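Local atomic coordinates of hypothetical bacterial 6-phosphogluconolactonase (Bacteroides fragilis, PDB entry 3SCY), a protein that is of unproven function but, as a seven-bladed beta-propeller of the lactonase family, probably hydrolyses 6-phosphogluconolactone to 6-phosphogluconate. Residues 114-117 with 122-125; 224-229 with 294-299; 183-188 with 192-197. All blocks are in the same frame, centred on the assembly; numbering follows the deposited sequence. Where two conformers were deposited one is given.

Contact 1 of 3, residues 114-117 with 122-125; sequences TANY and ITVF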
loop_
_atom_site.group_PDB
_atom_site.type_symbol
_atom_site.label_atom_id
_atom_site.label_comp_id
_atom_site.label_asym_id
_atom_site.label_seq_id
_atom_site.Cartn_x
_atom_site.Cartn_y
_atom_site.Cartn_z
ATOM N N THR A 114 -11.402 -0.974 -3.317
ATOM C CA THR A 114 -10.922 -0.088 -2.260
ATOM C C THR A 114 -11.095 -0.709 -0.882
ATOM O O THR A 114 -12.072 -1.434 -0.634
ATOM C CB THR A 114 -11.645 1.281 -2.268
ATOM O OG1 THR A 114 -13.026 1.109 -1.960
ATOM C CG2 THR A 114 -11.487 2.017 -3.568
ATOM N N ALA A 115 -10.260 -0.260 0.061
ATOM C CA ALA A 115 -10.409 -0.528 1.484
ATOM C C ALA A 115 -10.933 0.751 2.110
ATOM O O ALA A 115 -10.226 1.774 2.107
ATOM C CB ALA A 115 -9.080 -0.935 2.099
ATOM N N ASN A 116 -12.165 0.721 2.652
ATOM C CA ASN A 116 -12.769 1.928 3.212
ATOM C C ASN A 116 -12.603 1.883 4.714
ATOM O O ASN A 116 -13.248 1.089 5.401
ATOM C CB ASN A 116 -14.239 2.069 2.790
ATOM C CG ASN A 116 -14.426 1.897 1.305
ATOM O OD1 ASN A 116 -13.592 2.327 0.490
ATOM N ND2 ASN A 116 -15.486 1.207 0.935
ATOM N N TYR A 117 -11.684 2.725 5.210
ATOM C CA TYR A 117 -11.299 2.720 6.619
ATOM C C TYR A 117 -12.450 3.047 7.550
ATOM O O TYR A 117 -12.676 2.345 8.540
ATOM C CB TYR A 117 -10.137 3.702 6.859
ATOM C CG TYR A 117 -9.614 3.663 8.274
ATOM C CD1 TYR A 117 -8.645 2.737 8.654
ATOM C CD2 TYR A 117 -10.150 4.492 9.258
ATOM C CE1 TYR A 117 -8.175 2.681 9.960
ATOM C CE2 TYR A 117 -9.689 4.440 10.573
ATOM C CZ TYR A 117 -8.699 3.531 10.913
ATOM O OH TYR A 117 -8.226 3.469 12.202
ATOM N N ILE A 122 -15.476 -2.609 1.774
ATOM C CA ILE A 122 -14.673 -2.602 0.570
ATOM C C ILE A 122 -15.613 -2.349 -0.603
ATOM O O ILE A 122 -16.788 -2.765 -0.582
ATOM C CB ILE A 122 -13.797 -3.862 0.352
ATOM C CG1 ILE A 122 -14.661 -5.135 0.194
ATOM C CG2 ILE A 122 -12.765 -3.993 1.480
ATOM C CD1 ILE A 122 -13.823 -6.393 -0.178
ATOM N N THR A 123 -15.134 -1.592 -1.578
ATOM C CA THR A 123 -15.946 -1.247 -2.747
ATOM C C THR A 123 -15.277 -1.777 -4.013
ATOM O O THR A 123 -14.070 -1.627 -4.188
ATOM C CB THR A 123 -16.173 0.288 -2.832
ATOM O OG1 THR A 123 -16.757 0.731 -1.616
ATOM C CG2 THR A 123 -17.123 0.672 -3.987
ATOM N N VAL A 124 -16.079 -2.357 -4.918
ATOM C CA VAL A 124 -15.612 -2.874 -6.199
ATOM C C VAL A 124 -16.125 -1.962 -7.302
ATOM O O VAL A 124 -17.329 -1.650 -7.307
ATOM C CB VAL A 124 -16.133 -4.339 -6.422
ATOM C CG1 VAL A 124 -15.697 -4.899 -7.770
ATOM C CG2 VAL A 124 -15.676 -5.255 -5.287
ATOM N N PHE A 125 -15.230 -1.579 -8.237
ATOM C CA PHE A 125 -15.604 -0.807 -9.418
ATOM C C PHE A 125 -15.142 -1.531 -10.663
ATOM O O PHE A 125 -13.935 -1.747 -10.792
ATOM C CB PHE A 125 -14.962 0.604 -9.431
ATOM C CG PHE A 125 -15.192 1.494 -8.242
ATOM C CD1 PHE A 125 -14.381 1.397 -7.118
ATOM C CD2 PHE A 125 -16.180 2.471 -8.265
ATOM C CE1 PHE A 125 -14.558 2.245 -6.032
ATOM C CE2 PHE A 125 -16.391 3.287 -7.159
ATOM C CZ PHE A 125 -15.571 3.181 -6.048
#

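Contact 2 of 3, residues 224-229 with 294-299; sequences FAYLIN and GTLTKV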
loop_
_atom_site.group_PDB
_atom_site.type_symbol
_atom_site.label_atom_id
_atom_site.label_comp_id
_atom_site.label_asym_id
_atom_site.label_seq_id
_atom_site.Cartn_x
_atom_site.Cartn_y
_atom_site.Cartn_z
ATOM N N PHE A 224 5.026 -17.114 1.050
ATOM C CA PHE A 224 4.982 -16.466 2.352
ATOM C C PHE A 224 4.302 -15.128 2.229
ATOM O O PHE A 224 4.385 -14.491 1.172
ATOM C CB PHE A 224 6.388 -16.256 2.928
ATOM C CG PHE A 224 7.120 -17.542 3.221
ATOM C CD1 PHE A 224 6.795 -18.305 4.335
ATOM C CD2 PHE A 224 8.078 -18.026 2.345
ATOM C CE1 PHE A 224 7.450 -19.515 4.591
ATOM C CE2 PHE A 224 8.741 -19.234 2.600
ATOM C CZ PHE A 224 8.412 -19.976 3.713
ATOM N N ALA A 225 3.622 -14.715 3.296
ATOM C CA ALA A 225 2.992 -13.405 3.383
ATOM C C ALA A 225 3.421 -12.752 4.679
ATOM O O ALA A 225 3.772 -13.433 5.651
ATOM C CB ALA A 225 1.477 -13.523 3.307
ATOM N N TYR A 226 3.394 -11.424 4.709
ATOM C CA TYR A 226 3.825 -10.664 5.878
ATOM C C TYR A 226 2.858 -9.546 6.131
ATOM O O TYR A 226 2.492 -8.820 5.203
ATOM C CB TYR A 226 5.250 -10.115 5.685
ATOM C CG TYR A 226 6.243 -11.226 5.447
ATOM C CD1 TYR A 226 6.906 -11.836 6.510
ATOM C CD2 TYR A 226 6.558 -11.637 4.156
ATOM C CE1 TYR A 226 7.783 -12.901 6.297
ATOM C CE2 TYR A 226 7.431 -12.698 3.928
ATOM C CZ TYR A 226 8.056 -13.312 5.000
ATOM O OH TYR A 226 8.931 -14.337 4.755
ATOM N N LEU A 227 2.410 -9.442 7.370
ATOM C CA LEU A 227 1.462 -8.433 7.783
ATOM C C LEU A 227 2.066 -7.483 8.796
ATOM O O LEU A 227 2.719 -7.945 9.733
ATOM C CB LEU A 227 0.248 -9.149 8.426
ATOM C CG LEU A 227 -0.782 -8.305 9.165
ATOM C CD1 LEU A 227 -1.615 -7.468 8.191
ATOM C CD2 LEU A 227 -1.712 -9.201 10.026
ATOM N N ILE A 228 1.830 -6.173 8.617
ATOM C CA ILE A 228 2.251 -5.176 9.590
ATOM C C ILE A 228 1.002 -4.769 10.364
ATOM O O ILE A 228 -0.013 -4.402 9.752
ATOM C CB ILE A 228 3.041 -3.961 9.011
ATOM C CG1 ILE A 228 3.569 -3.084 10.168
ATOM C CG2 ILE A 228 2.205 -3.132 7.993
ATOM C CD1 ILE A 228 4.589 -2.065 9.811
ATOM N N ASN A 229 1.091 -4.829 11.707
ATOM C CA ASN A 229 -0.003 -4.493 12.607
ATOM C C ASN A 229 0.228 -3.121 13.175
ATOM O O ASN A 229 1.244 -2.901 13.851
ATOM C CB ASN A 229 -0.105 -5.547 13.695
ATOM C CG ASN A 229 -0.564 -6.866 13.143
ATOM O OD1 ASN A 229 -1.647 -6.974 12.584
ATOM N ND2 ASN A 229 0.260 -7.887 13.271
ATOM N N GLY A 294 11.101 -18.683 5.724
ATOM C CA GLY A 294 10.398 -17.392 5.656
ATOM C C GLY A 294 10.354 -16.581 6.943
ATOM O O GLY A 294 9.731 -15.516 6.989
ATOM N N THR A 295 11.040 -17.038 7.992
ATOM C CA THR A 295 11.046 -16.362 9.295
ATOM C C THR A 295 11.981 -15.155 9.295
ATOM O O THR A 295 12.840 -15.013 8.413
ATOM C CB THR A 295 11.398 -17.358 10.413
ATOM O OG1 THR A 295 12.652 -17.963 10.117
ATOM C CG2 THR A 295 10.320 -18.429 10.600
ATOM N N LEU A 296 11.829 -14.310 10.319
ATOM C CA LEU A 296 12.521 -13.028 10.403
ATOM C C LEU A 296 13.382 -12.889 11.645
ATOM O O LEU A 296 12.983 -13.310 12.734
ATOM C CB LEU A 296 11.494 -11.880 10.430
ATOM C CG LEU A 296 10.463 -11.845 9.288
ATOM C CD1 LEU A 296 9.422 -10.815 9.539
ATOM C CD2 LEU A 296 11.131 -11.580 7.932
ATOM N N THR A 297 14.514 -12.208 11.483
ATOM C CA THR A 297 15.386 -11.844 12.599
ATOM C C THR A 297 15.759 -10.354 12.382
ATOM O O THR A 297 16.244 -9.995 11.295
ATOM C CB THR A 297 16.565 -12.821 12.760
ATOM O OG1 THR A 297 17.346 -12.895 11.569
ATOM C CG2 THR A 297 16.124 -14.230 13.143
ATOM N N LYS A 298 15.506 -9.486 13.398
ATOM C CA LYS A 298 15.820 -8.058 13.260
ATOM C C LYS A 298 17.318 -7.865 13.159
ATOM O O LYS A 298 18.086 -8.525 13.872
ATOM C CB LYS A 298 15.239 -7.227 14.407
ATOM C CG LYS A 298 15.155 -5.735 14.049
ATOM C CD LYS A 298 14.556 -4.854 15.107
ATOM C CE LYS A 298 13.072 -4.995 15.246
ATOM N NZ LYS A 298 12.560 -4.146 16.362
ATOM N N VAL A 299 17.743 -7.026 12.226
ATOM C CA VAL A 299 19.163 -6.740 12.025
ATOM C C VAL A 299 19.486 -5.243 12.207
ATOM O O VAL A 299 20.661 -4.907 12.372
ATOM C CB VAL A 299 19.711 -7.257 10.665
ATOM C CG1 VAL A 299 19.613 -8.779 10.555
ATOM C CG2 VAL A 299 19.022 -6.590 9.483
#

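Contact 3 of 3, residues 183-188 with 192-197; sequences NINPNA and NKEKFL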
loop_
_atom_site.group_PDB
_atom_site.type_symbol
_atom_site.label_atom_id
_atom_site.label_comp_id
_atom_site.label_asym_id
_atom_site.label_seq_id
_atom_site.Cartn_x
_atom_site.Cartn_y
_atom_site.Cartn_z
ATOM N N ASN A 183 -13.156 -15.138 -2.699
ATOM C CA ASN A 183 -12.834 -15.812 -3.934
ATOM C C ASN A 183 -12.989 -14.796 -5.046
ATOM O O ASN A 183 -13.968 -14.043 -5.058
ATOM C CB ASN A 183 -13.794 -16.997 -4.168
ATOM C CG ASN A 183 -13.767 -18.084 -3.135
ATOM O OD1 ASN A 183 -12.766 -18.336 -2.473
ATOM N ND2 ASN A 183 -14.904 -18.728 -2.925
ATOM N N ILE A 184 -12.046 -14.765 -5.986
ATOM C CA ILE A 184 -12.127 -13.871 -7.137
ATOM C C ILE A 184 -12.695 -14.588 -8.358
ATOM O O ILE A 184 -12.333 -15.744 -8.627
ATOM C CB ILE A 184 -10.714 -13.336 -7.455
ATOM C CG1 ILE A 184 -10.398 -12.134 -6.535
ATOM C CG2 ILE A 184 -10.525 -13.020 -8.952
ATOM C CD1 ILE A 184 -8.945 -11.629 -6.675
ATOM N N ASN A 185 -13.643 -13.922 -9.043
ATOM C CA ASN A 185 -14.164 -14.363 -10.327
ATOM C C ASN A 185 -13.313 -13.644 -11.380
ATOM O O ASN A 185 -13.490 -12.441 -11.592
ATOM C CB ASN A 185 -15.648 -14.058 -10.468
ATOM C CG ASN A 185 -16.133 -14.279 -11.868
ATOM O OD1 ASN A 185 -15.401 -14.763 -12.733
ATOM N ND2 ASN A 185 -17.396 -13.999 -12.123
ATOM N N PRO A 186 -12.309 -14.339 -11.988
ATOM C CA PRO A 186 -11.387 -13.643 -12.907
ATOM C C PRO A 186 -12.041 -13.191 -14.205
ATOM O O PRO A 186 -11.476 -12.379 -14.940
ATOM C CB PRO A 186 -10.317 -14.714 -13.182
ATOM C CG PRO A 186 -11.071 -16.004 -13.086
ATOM C CD PRO A 186 -12.003 -15.784 -11.913
ATOM N N ASN A 187 -13.270 -13.666 -14.474
ATOM C CA ASN A 187 -13.948 -13.271 -15.689
ATOM C C ASN A 187 -14.777 -12.001 -15.477
ATOM O O ASN A 187 -15.179 -11.391 -16.459
ATOM C CB ASN A 187 -14.847 -14.405 -16.177
ATOM C CG ASN A 187 -14.081 -15.576 -16.749
ATOM O OD1 ASN A 187 -12.920 -15.454 -17.163
ATOM N ND2 ASN A 187 -14.729 -16.722 -16.842
ATOM N N ALA A 188 -15.095 -11.641 -14.208
ATOM C CA ALA A 188 -15.993 -10.500 -13.967
ATOM C C ALA A 188 -15.461 -9.204 -14.563
ATOM O O ALA A 188 -14.331 -8.814 -14.297
ATOM C CB ALA A 188 -16.204 -10.318 -12.480
ATOM N N ASN A 192 -19.782 -8.094 -18.834
ATOM C CA ASN A 192 -20.643 -9.214 -18.431
ATOM C C ASN A 192 -21.387 -8.976 -17.100
ATOM O O ASN A 192 -22.320 -9.734 -16.810
ATOM C CB ASN A 192 -19.877 -10.531 -18.407
ATOM C CG ASN A 192 -18.706 -10.554 -17.468
ATOM O OD1 ASN A 192 -18.752 -10.008 -16.359
ATOM N ND2 ASN A 192 -17.632 -11.237 -17.874
ATOM N N LYS A 193 -20.996 -7.947 -16.302
ATOM C CA LYS A 193 -21.643 -7.591 -15.033
ATOM C C LYS A 193 -21.655 -8.768 -14.019
ATOM O O LYS A 193 -22.480 -8.776 -13.091
ATOM C CB LYS A 193 -23.101 -7.076 -15.251
ATOM C CG LYS A 193 -23.305 -6.072 -16.393
ATOM C CD LYS A 193 -22.923 -4.659 -16.004
ATOM C CE LYS A 193 -23.246 -3.652 -17.079
ATOM N NZ LYS A 193 -22.348 -2.467 -16.992
ATOM N N GLU A 194 -20.735 -9.746 -14.169
ATOM C CA GLU A 194 -20.672 -10.848 -13.191
ATOM C C GLU A 194 -20.114 -10.301 -11.874
ATOM O O GLU A 194 -19.330 -9.324 -11.858
ATOM C CB GLU A 194 -19.805 -12.028 -13.684
ATOM C CG GLU A 194 -20.304 -12.673 -14.969
ATOM C CD GLU A 194 -19.399 -13.741 -15.552
ATOM O OE1 GLU A 194 -18.526 -14.248 -14.812
ATOM O OE2 GLU A 194 -19.575 -14.088 -16.745
ATOM N N LYS A 195 -20.482 -10.967 -10.763
ATOM C CA LYS A 195 -19.973 -10.540 -9.459
ATOM C C LYS A 195 -18.477 -10.880 -9.349
ATOM O O LYS A 195 -18.083 -12.010 -9.665
ATOM C CB LYS A 195 -20.778 -11.227 -8.344
ATOM C CG LYS A 195 -20.517 -10.682 -6.947
ATOM C CD LYS A 195 -21.570 -11.305 -6.005
ATOM C CE LYS A 195 -21.702 -10.538 -4.722
ATOM N NZ LYS A 195 -22.525 -11.279 -3.722
ATOM N N PHE A 196 -17.669 -9.921 -8.871
ATOM C CA PHE A 196 -16.241 -10.133 -8.761
ATOM C C PHE A 196 -15.874 -10.985 -7.532
ATOM O O PHE A 196 -15.054 -11.911 -7.639
ATOM C CB PHE A 196 -15.533 -8.757 -8.702
ATOM C CG PHE A 196 -14.022 -8.761 -8.689
ATOM C CD1 PHE A 196 -13.305 -9.620 -9.512
ATOM C CD2 PHE A 196 -13.316 -7.881 -7.876
ATOM C CE1 PHE A 196 -11.904 -9.614 -9.512
ATOM C CE2 PHE A 196 -11.919 -7.848 -7.907
ATOM C CZ PHE A 196 -11.226 -8.730 -8.704
ATOM N N LEU A 197 -16.384 -10.598 -6.353
ATOM C CA LEU A 197 -15.996 -11.242 -5.100
ATOM C C LEU A 197 -17.105 -12.001 -4.431
ATOM O O LEU A 197 -18.232 -11.523 -4.372
ATOM C CB LEU A 197 -15.500 -10.183 -4.105
ATOM C CG LEU A 197 -14.342 -9.285 -4.572
ATOM C CD1 LEU A 197 -14.019 -8.218 -3.520
ATOM C CD2 LEU A 197 -13.125 -10.115 -4.952
#

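Contact 1 of 3, residues 114-117 with 122-125
Thr114 and Thr123 face each other as an antiparallel hydrogen-bonded pair. Thr114 N donates a hydrogen bond to Thr123 O at 2.9 Å, and Thr123 N returns a longer bond of 3.2 Å to Thr114 O. The two threonine side chains lie side by side and point the same way. Asn116 reaches across them with its amide: ND2 donates to Thr123 OG1 at 2.9 Å, only 7° out of the amide plane, while OD1 accepts from Thr114 OG1 at 2.8 Å. Both ends of the amide are thus held, which fixes its flip. Thr114 OG1 can meet OD1 because it sits between its own N and carbonyl carbon (chi1 65°); this turns CG2 toward the rim of the Phe125 ring, 3.9 Å from CE1. On the other face Ile122 CG2 rests 4.2 Å from Ala115 CA.

Further out, Asn116 ND2 also hydrogen-bonds to Ser121 OG, at the start of strand 121-126, and Thr123 OG1, besides accepting from Asn116, is hydrogen-bonded to Thr97 O, its stronger partner. Val77 of strand 76-83 touches both Thr114 and Phe125, from the neighbouring sheet. This is a buried beta hairpin formed by the two middle strands of a four-stranded antiparallel propeller blade.

Contact 2 of 3, residues 224-229 with 294-299
Phe224 lays one ring face against Gly294, whose CA stands 3.7 Å from the ring centroid and 8° off the normal, an almost ideal CH-pi contact. Gly294 N lies over the same ring, nearest to CZ at 3.6 Å. The ring thus rests directly on the backbone of a residue without a side chain. The backbone of Gly294 also has a positive phi, a shape that glycine adopts easily.

Two residues along the strand, Tyr226 sends its ring toward the same glycine but uses it differently. Its OH donates to Gly294 O at 2.6 Å, in the carbonyl plane and on a lone pair, with a C=O...O angle of 120°. That oxygen sits at the edge of the tyrosine ring, in its plane, whereas the CA is covered by a face of the Phe224 ring. Being two apart on the strand, both rings leave the same face of it; their shared first torsion, with CG anti to the carbonyl carbon and beside the backbone N (chi1 -59° in Tyr226), tips them alike, and they arrive at one residue.

Leu296 adds the apolar part. With the chain extended through CD1, its branched end crosses the tyrosine at a slant; Leu296 CD2 comes to 4.0 Å from Tyr226 CE1, and Leu296 CD1 lies 4.1 Å from Tyr226 CD1. Leu273 of strand 272-277 touches both Tyr226 and Leu296, while Leu296 N is bonded to Gln249 OE1 of strand 244-252.

No backbone pairing links the two segments. Side chains from an inner strand of one four-stranded sheet meet the loop residue Gly294 and the first residue, Leu296, of an outermost strand of the next sheet: face-to-face packing of successive blades in a beta-propeller.

Contact 3 of 3, residues 183-188 with 192-197
Phe196 turns the edge of its ring to the backbone of Asn185, whose O lies in the ring plane, 3.5 Å from CD1. One face takes Leu197 CD2, offset toward the rim. Ile184 runs alongside the ring, its CG2 3.7 Å from CE1, and its CG1 also meets Leu197 CD2. Because Phe196 CG is anti to the backbone N (chi1 -176°), the ring swings back to the opposing segment although the bond to CB points away overall. Beyond the segments the ring packs on Asn111, Val113 and Val124.

The second flat pair is the Asn185 amide and the Glu194 carboxylate, nearly coplanar with 25° between planes. ND2 donates to Glu194 OE1 at 2.9 Å, almost straight (172°) and in the amide plane, using the anti lone pair of the carboxylate. ND2 makes a further bond of 3.2 Å to Lys195 O. On the other end of the amide, OD1 accepts from Asn187 N, which approaches from above its carbonyl plane. This is an Asx turn, and with three bonds the amide has little freedom to rotate.

Asn192 repeats the device across the loop: its OD1 takes Glu194 N in a second Asx turn, while ND2 bonds Asn187 O at 2.8 Å. Ala188 CB lies against the backbone of residues 194-196, 3.3 Å from Glu194 O.

At the base, Asn185 N bonds Phe196 O at 2.8 Å and Ile184 pairs with Leu197 as an antiparallel non-hydrogen-bonded pair. A type I turn runs from Asn185 to Ala188. The whole is a long hairpin connection, stiffened by asparagine side chains, between strands 178-184 and 197-206, the last two strands of a propeller blade.

How the contacts relate
Contacts 1 and 3 belong to adjacent sheets and touch: Val124 CG1 lies 3.8 Å from Phe196 CD2, and Ile122 CD1 is equally far from Leu197 CD1. Their centres are 15 Å apart; the end of the connection, Phe196 and Leu197, packs on Ile122 and Val124. Contact 2 stands elsewhere in the ring, its centre 26 Å from contact 1 and 32 Å from contact 3, with no atoms touching. Like the touch between contacts 1 and 3, contact 2 joins neighbouring blades. The bound sodium ion sits at Gln302 and Leu342, neither of which belongs to these contacts, while a magnesium ion lies about 7 Å from the Asn183 side chain.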